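Local coordinates for uncharacterized protein (Xanthomonas axonopodis pv. citri, PDB 3OV5), which probably serves as the VirB7 component of a type IV secretion system at the bacterial outer membrane, its globular part being an N0 domain, at residues A23-L34 / V72-P81. Sequence-based numbering, arbitrary orientation. Where two conformers were deposited one is given.
Sequences AADSNMQLSYNL and VSANKLLVQP
The ring of Y32 meets V79 obliquely, CE1 standing 3.9 Å from CG1 of the valine, while its hydroxyl is hydrogen-bonded to S36 O. Strand alternation puts Y32 on the same sheet face as L30, L77 and V79; chi1 of -171°, with CG beside the carbonyl carbon, then places the ring alongside V79. L34 crosses V79 at about a right angle, CD1 3.6 Å from the same CG1, so one methyl of a branched, compact valine serves two neighbours. The flat amides work at the other face and at the turn. Q29 extends alongside K76; long chains with polar ends suit this exposed side. In the modelled conformers, N75 ND2 donates to a water held on N27 O and to another on Q29 OE1, linking the Schellman turn at N27 to the type II' turn of S73-K76. Between these turns M28, a flexible chain bent at SD, lays CE 3.8 Å from V72 CG1 and against L77 CG. L77 CD1 reaches A23 CB of helix 15-24 (4.1 Å), a buried place suited to a branched apolar chain.

Beneath the side chains, strands 29-32 and 76-81 run parallel, 10° apart. Five backbone bonds join them, the ladder running one residue beyond the strands at N75 and N33; V79 N to S31 O (2.9 Å) is nearly straight at 176°.

Strand 76-81 is central in the N0 domain's three-stranded mixed sheet, with antiparallel strand 68-73 on its other side, bonded through L78 and Q80. Helix 15-24 packs on the apolar face, where V79 touches L19 and Y32 touches L15, while V72 touches helix 52-63.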
ATOM      1  N   ALA A  23      -0.520  -5.915  -5.691  1.00  5.69           N
ATOM      2  CA  ALA A  23       0.483  -6.987  -5.755  1.00  6.60           C
ATOM      3  C   ALA A  23       0.154  -7.944  -6.918  1.00  6.46           C
ATOM      4  O   ALA A  23       1.006  -8.268  -7.758  1.00  7.45           O
ATOM      5  CB  ALA A  23       0.556  -7.747  -4.448  1.00  7.53           C
ATOM      6  N   ALA A  24      -1.102  -8.379  -6.999  1.00  6.60           N
ATOM      7  CA  ALA A  24      -1.560  -9.264  -8.083  1.00  8.23           C
ATOM      8  C   ALA A  24      -1.336  -8.607  -9.442  1.00  7.53           C
ATOM      9  O   ALA A  24      -0.963  -9.271 -10.420  1.00  9.58           O
ATOM     10  CB  ALA A  24      -3.012  -9.600  -7.892  1.00  8.37           C
ATOM     11  N   ASP A  25      -1.572  -7.311  -9.505  1.00  7.28           N
ATOM     12  CA  ASP A  25      -1.432  -6.559 -10.741  1.00  7.93           C
ATOM     13  C   ASP A  25       0.024  -6.402 -11.175  1.00  8.22           C
ATOM     14  O   ASP A  25       0.284  -5.948 -12.309  1.00 10.36           O
ATOM     15  CB  ASP A  25      -2.001  -5.150 -10.558  1.00  8.30           C
ATOM     16  CG  ASP A  25      -3.526  -5.113 -10.387  1.00  9.04           C
ATOM     17  OD1 ASP A  25      -4.188  -6.143 -10.636  1.00 11.71           O
ATOM     18  OD2 ASP A  25      -4.016  -4.038  -9.966  1.00 10.74           O
ATOM     19  N   SER A  26       0.952  -6.704 -10.267  1.00  7.40           N
ATOM     20  CA  SER A  26       2.380  -6.435 -10.459  0.70  7.75           C
ATOM     21  C   SER A  26       3.235  -7.691 -10.407  1.00  8.15           C
ATOM     22  O   SER A  26       4.454  -7.595 -10.415  1.00  9.46           O
ATOM     23  CB  SER A  26       2.863  -5.484  -9.358  0.70  7.28           C
ATOM     24  OG  SER A  26       2.062  -4.316  -9.367  0.70  6.78           O
ATOM     25  N   ASN A  27       2.624  -8.869 -10.282  1.00  8.46           N
ATOM     26  CA  ASN A  27       3.397 -10.122 -10.075  1.00  8.39           C
ATOM     27  C   ASN A  27       4.305  -9.989  -8.852  1.00  8.71           C
ATOM     28  O   ASN A  27       5.473 -10.432  -8.843  1.00  9.74           O
ATOM     29  CB  ASN A  27       4.233 -10.525 -11.300  1.00  9.42           C
ATOM     30  CG  ASN A  27       3.407 -11.142 -12.407  1.00 12.45           C
ATOM     31  OD1 ASN A  27       2.225 -11.394 -12.278  1.00 13.24           O
ATOM     32  ND2 ASN A  27       4.075 -11.500 -13.492  1.00 15.77           N
ATOM     33  N   MET A  28       3.753  -9.372  -7.820  1.00  8.38           N
ATOM     34  CA  MET A  28       4.446  -9.191  -6.537  1.00  8.79           C
ATOM     35  C   MET A  28       3.732  -9.933  -5.431  1.00 10.16           C
ATOM     36  O   MET A  28       2.552 -10.296  -5.606  1.00 12.49           O
ATOM     37  CB  MET A  28       4.537  -7.705  -6.172  1.00  9.07           C
ATOM     38  CG  MET A  28       5.418  -6.907  -7.120  1.00 10.65           C
ATOM     39  SD  MET A  28       5.375  -5.135  -6.837  1.00 11.91           S
ATOM     40  CE  MET A  28       6.505  -5.070  -5.508  1.00 14.18           C
ATOM     41  N   GLN A  29       4.467 -10.258  -4.362  1.00 11.15           N
ATOM     42  CA  GLN A  29       4.046 -10.853  -3.042  0.60 10.49           C
ATOM     43  C   GLN A  29       3.561  -9.661  -2.178  1.00  9.76           C
ATOM     44  O   GLN A  29       4.259  -8.672  -2.170  1.00 11.00           O
ATOM     45  CB  GLN A  29       5.247 -11.603  -2.330  0.60  9.21           C
ATOM     46  CG  GLN A  29       4.944 -12.136  -0.900  0.60 11.76           C
ATOM     47  CD  GLN A  29       6.071 -12.962  -0.250  0.60 11.25           C
ATOM     48  OE1 GLN A  29       7.181 -13.117  -0.798  0.60 12.93           O
ATOM     49  NE2 GLN A  29       5.788 -13.479   0.946  0.60 12.88           N
ATOM     50  N   LEU A  30       2.509  -9.821  -1.376  1.00  9.40           N
ATOM     51  CA  LEU A  30       2.198  -8.893  -0.295  1.00  8.16           C
ATOM     52  C   LEU A  30       2.587  -9.537   1.032  1.00  7.34           C
ATOM     53  O   LEU A  30       2.112 -10.637   1.345  1.00  8.15           O
ATOM     54  CB  LEU A  30       0.705  -8.562  -0.267  1.00  8.82           C
ATOM     55  CG  LEU A  30       0.237  -7.734   0.932  1.00  8.07           C
ATOM     56  CD1 LEU A  30       0.895  -6.372   0.962  1.00  9.15           C
ATOM     57  CD2 LEU A  30      -1.282  -7.576   0.906  1.00 10.64           C
ATOM     58  N   SER A  31       3.409  -8.842   1.822  1.00  6.57           N
ATOM     59  CA  SER A  31       3.681  -9.223   3.204  0.70  6.68           C
ATOM     60  C   SER A  31       3.045  -8.180   4.097  1.00  6.07           C
ATOM     61  O   SER A  31       3.525  -7.052   4.202  1.00  6.89           O
ATOM     62  CB  SER A  31       5.178  -9.294   3.446  0.70  8.76           C
ATOM     63  OG  SER A  31       5.729 -10.345   2.672  0.70 11.19           O
ATOM     64  N   TYR A  32       1.908  -8.551   4.674  1.00  6.58           N
ATOM     65  CA  TYR A  32       1.127  -7.648   5.490  1.00  6.70           C
ATOM     66  C   TYR A  32       1.405  -7.960   6.956  1.00  6.47           C
ATOM     67  O   TYR A  32       0.853  -8.888   7.526  1.00  9.08           O
ATOM     68  CB  TYR A  32      -0.366  -7.772   5.149  1.00  7.00           C
ATOM     69  CG  TYR A  32      -1.189  -6.700   5.810  1.00  6.71           C
ATOM     70  CD1 TYR A  32      -1.303  -5.429   5.230  1.00  6.81           C
ATOM     71  CD2 TYR A  32      -1.814  -6.923   7.025  1.00  7.57           C
ATOM     72  CE1 TYR A  32      -2.011  -4.396   5.865  1.00  7.33           C
ATOM     73  CE2 TYR A  32      -2.541  -5.905   7.664  1.00  7.17           C
ATOM     74  CZ  TYR A  32      -2.616  -4.640   7.086  1.00  6.43           C
ATOM     75  OH  TYR A  32      -3.278  -3.613   7.694  1.00  7.15           O
ATOM     76  N   ASN A  33       2.316  -7.197   7.558  1.00  5.55           N
ATOM     77  CA  ASN A  33       2.867  -7.526   8.871  1.00  5.45           C
ATOM     78  C   ASN A  33       2.287  -6.662   9.996  1.00  5.38           C
ATOM     79  O   ASN A  33       3.010  -6.222  10.901  1.00  6.35           O
ATOM     80  CB  ASN A  33       4.393  -7.416   8.830  1.00  6.02           C
ATOM     81  CG  ASN A  33       5.061  -8.435   7.951  1.00  5.89           C
ATOM     82  OD1 ASN A  33       4.419  -9.249   7.296  1.00  7.47           O
ATOM     83  ND2 ASN A  33       6.386  -8.384   7.938  1.00  7.39           N
ATOM     84  N   LEU A  34       0.978  -6.442   9.939  1.00  6.08           N
ATOM     85  CA  LEU A  34       0.233  -5.739  10.972  1.00  5.22           C
ATOM     86  C   LEU A  34      -0.827  -6.655  11.538  1.00  5.15           C
ATOM     87  O   LEU A  34      -1.310  -7.568  10.851  1.00  5.97           O
ATOM     88  CB  LEU A  34      -0.428  -4.487  10.414  1.00  5.56           C
ATOM     89  CG  LEU A  34       0.507  -3.462   9.749  1.00  6.08           C
ATOM     90  CD1 LEU A  34      -0.313  -2.330   9.163  1.00  6.55           C
ATOM     91  CD2 LEU A  34       1.507  -2.902  10.762  1.00  7.38           C
ATOM     92  N   VAL A  72       8.404  -1.084  -1.168  1.00  6.88           N
ATOM     93  CA  VAL A  72       8.717  -2.091  -2.162  1.00  7.32           C
ATOM     94  C   VAL A  72      10.082  -2.715  -1.807  1.00  9.10           C
ATOM     95  O   VAL A  72      11.087  -1.991  -1.712  1.00  9.33           O
ATOM     96  CB  VAL A  72       8.812  -1.457  -3.561  1.00  8.06           C
ATOM     97  CG1 VAL A  72       9.149  -2.508  -4.584  1.00 10.26           C
ATOM     98  CG2 VAL A  72       7.523  -0.732  -3.924  1.00 10.19           C
ATOM     99  N   SER A  73      10.057  -4.033  -1.562  0.50 10.84           N
ATOM    100  CA  SER A  73      11.208  -4.863  -1.177  0.50 12.46           C
ATOM    101  C   SER A  73      11.198  -6.056  -2.157  0.50 13.16           C
ATOM    102  O   SER A  73      10.440  -7.011  -1.996  0.50 12.62           O
ATOM    103  CB  SER A  73      11.054  -5.324   0.289  0.50 13.02           C
ATOM    104  OG  SER A  73      12.271  -5.382   1.050  0.50 14.12           O
ATOM    105  N   ALA A  74      12.003  -5.967  -3.206  0.50 13.90           N
ATOM    106  CA  ALA A  74      12.074  -7.041  -4.202  0.50 14.44           C
ATOM    107  C   ALA A  74      10.755  -7.226  -4.929  0.50 14.11           C
ATOM    108  O   ALA A  74      10.158  -6.262  -5.404  0.50 14.26           O
ATOM    109  CB  ALA A  74      12.519  -8.348  -3.563  0.50 14.74           C
ATOM    110  N   ASN A  75      10.296  -8.468  -5.026  0.50 13.78           N
ATOM    111  CA  ASN A  75       8.975  -8.717  -5.566  0.50 12.90           C
ATOM    112  C   ASN A  75       7.895  -8.472  -4.499  0.50 12.46           C
ATOM    113  O   ASN A  75       6.778  -8.956  -4.690  0.50 13.30           O
ATOM    114  CB  ASN A  75       8.865 -10.137  -6.159  0.50 12.89           C
ATOM    115  CG  ASN A  75       8.970 -11.226  -5.102  0.50 12.94           C
ATOM    116  OD1 ASN A  75       9.754 -11.125  -4.155  0.50 13.62           O
ATOM    117  ND2 ASN A  75       8.174 -12.277  -5.262  0.50 13.53           N
ATOM    118  N   LYS A  76       8.199  -7.755  -3.389  1.00 12.36           N
ATOM    119  CA  LYS A  76       7.189  -7.646  -2.323  0.70 10.44           C
ATOM    120  C   LYS A  76       6.722  -6.243  -2.078  1.00  7.88           C
ATOM    121  O   LYS A  76       7.525  -5.306  -2.078  1.00  9.44           O
ATOM    122  CB  LYS A  76       7.737  -8.142  -0.962  0.70 11.37           C
ATOM    123  CG  LYS A  76       8.104  -9.608  -0.884  0.70 12.76           C
ATOM    124  CD  LYS A  76       9.291  -9.838   0.014  0.70 14.15           C
ATOM    125  CE  LYS A  76       9.758 -11.265  -0.085  0.70 15.44           C
ATOM    126  NZ  LYS A  76      11.107 -11.305   0.416  0.70 13.84           N
ATOM    127  N   LEU A  77       5.429  -6.114  -1.812  1.00  6.53           N
ATOM    128  CA  LEU A  77       4.915  -4.965  -1.113  1.00  6.21           C
ATOM    129  C   LEU A  77       4.911  -5.340   0.369  1.00  6.03           C
ATOM    130  O   LEU A  77       4.337  -6.347   0.757  1.00  7.59           O
ATOM    131  CB  LEU A  77       3.510  -4.639  -1.614  1.00  6.32           C
ATOM    132  CG  LEU A  77       3.478  -4.131  -3.057  1.00  7.40           C
ATOM    133  CD1 LEU A  77       2.062  -4.088  -3.582  1.00  8.49           C
ATOM    134  CD2 LEU A  77       4.034  -2.731  -3.114  1.00 12.81           C
ATOM    135  N   LEU A  78       5.614  -4.545   1.169  1.00  5.79           N
ATOM    136  CA  LEU A  78       5.869  -4.838   2.569  1.00  5.74           C
ATOM    137  C   LEU A  78       5.202  -3.787   3.443  1.00  5.87           C
ATOM    138  O   LEU A  78       5.498  -2.592   3.319  1.00  6.37           O
ATOM    139  CB  LEU A  78       7.383  -4.832   2.836  1.00  6.96           C
ATOM    140  CG  LEU A  78       7.819  -5.073   4.273  1.00  8.22           C
ATOM    141  CD1 LEU A  78       7.337  -6.401   4.848  1.00  9.76           C
ATOM    142  CD2 LEU A  78       9.326  -4.988   4.333  1.00 10.32           C
ATOM    143  N   VAL A  79       4.270  -4.231   4.291  1.00  5.66           N
ATOM    144  CA  VAL A  79       3.555  -3.363   5.221  1.00  5.74           C
ATOM    145  C   VAL A  79       3.966  -3.786   6.624  1.00  5.38           C
ATOM    146  O   VAL A  79       3.804  -4.951   6.969  1.00  5.80           O
ATOM    147  CB  VAL A  79       2.031  -3.496   5.062  1.00  6.24           C
ATOM    148  CG1 VAL A  79       1.345  -2.502   5.986  1.00  6.47           C
ATOM    149  CG2 VAL A  79       1.605  -3.284   3.610  1.00  7.07           C
ATOM    150  N   GLN A  80       4.513  -2.864   7.420  1.00  5.49           N
ATOM    151  CA  GLN A  80       5.084  -3.275   8.696  1.00  5.33           C
ATOM    152  C   GLN A  80       5.106  -2.070   9.620  1.00  5.02           C
ATOM    153  O   GLN A  80       5.010  -0.926   9.174  1.00  5.57           O
ATOM    154  CB  GLN A  80       6.512  -3.804   8.502  1.00  5.82           C
ATOM    155  CG  GLN A  80       7.432  -2.730   7.948  1.00  6.72           C
ATOM    156  CD  GLN A  80       8.843  -3.167   7.739  1.00  7.16           C
ATOM    157  OE1 GLN A  80       9.399  -3.999   8.476  1.00  7.77           O
ATOM    158  NE2 GLN A  80       9.479  -2.545   6.763  1.00  8.88           N
ATOM    159  N   PRO A  81       5.290  -2.300  10.924  1.00  5.27           N
ATOM    160  CA  PRO A  81       5.609  -1.177  11.795  1.00  5.11           C
ATOM    161  C   PRO A  81       6.854  -0.475  11.278  1.00  5.20           C
ATOM    162  O   PRO A  81       7.802  -1.146  10.835  1.00  5.63           O
ATOM    163  CB  PRO A  81       5.858  -1.849  13.151  1.00  5.86           C
ATOM    164  CG  PRO A  81       5.092  -3.146  13.073  1.00  6.40           C
ATOM    165  CD  PRO A  81       5.331  -3.592  11.651  1.00  5.60           C
TER
HETATM  166  O   HOH W   1       6.044 -12.490  -7.273  1.00 27.42           O
HETATM  167  O   HOH W   2       8.717 -14.527  -3.256  1.00 20.40           O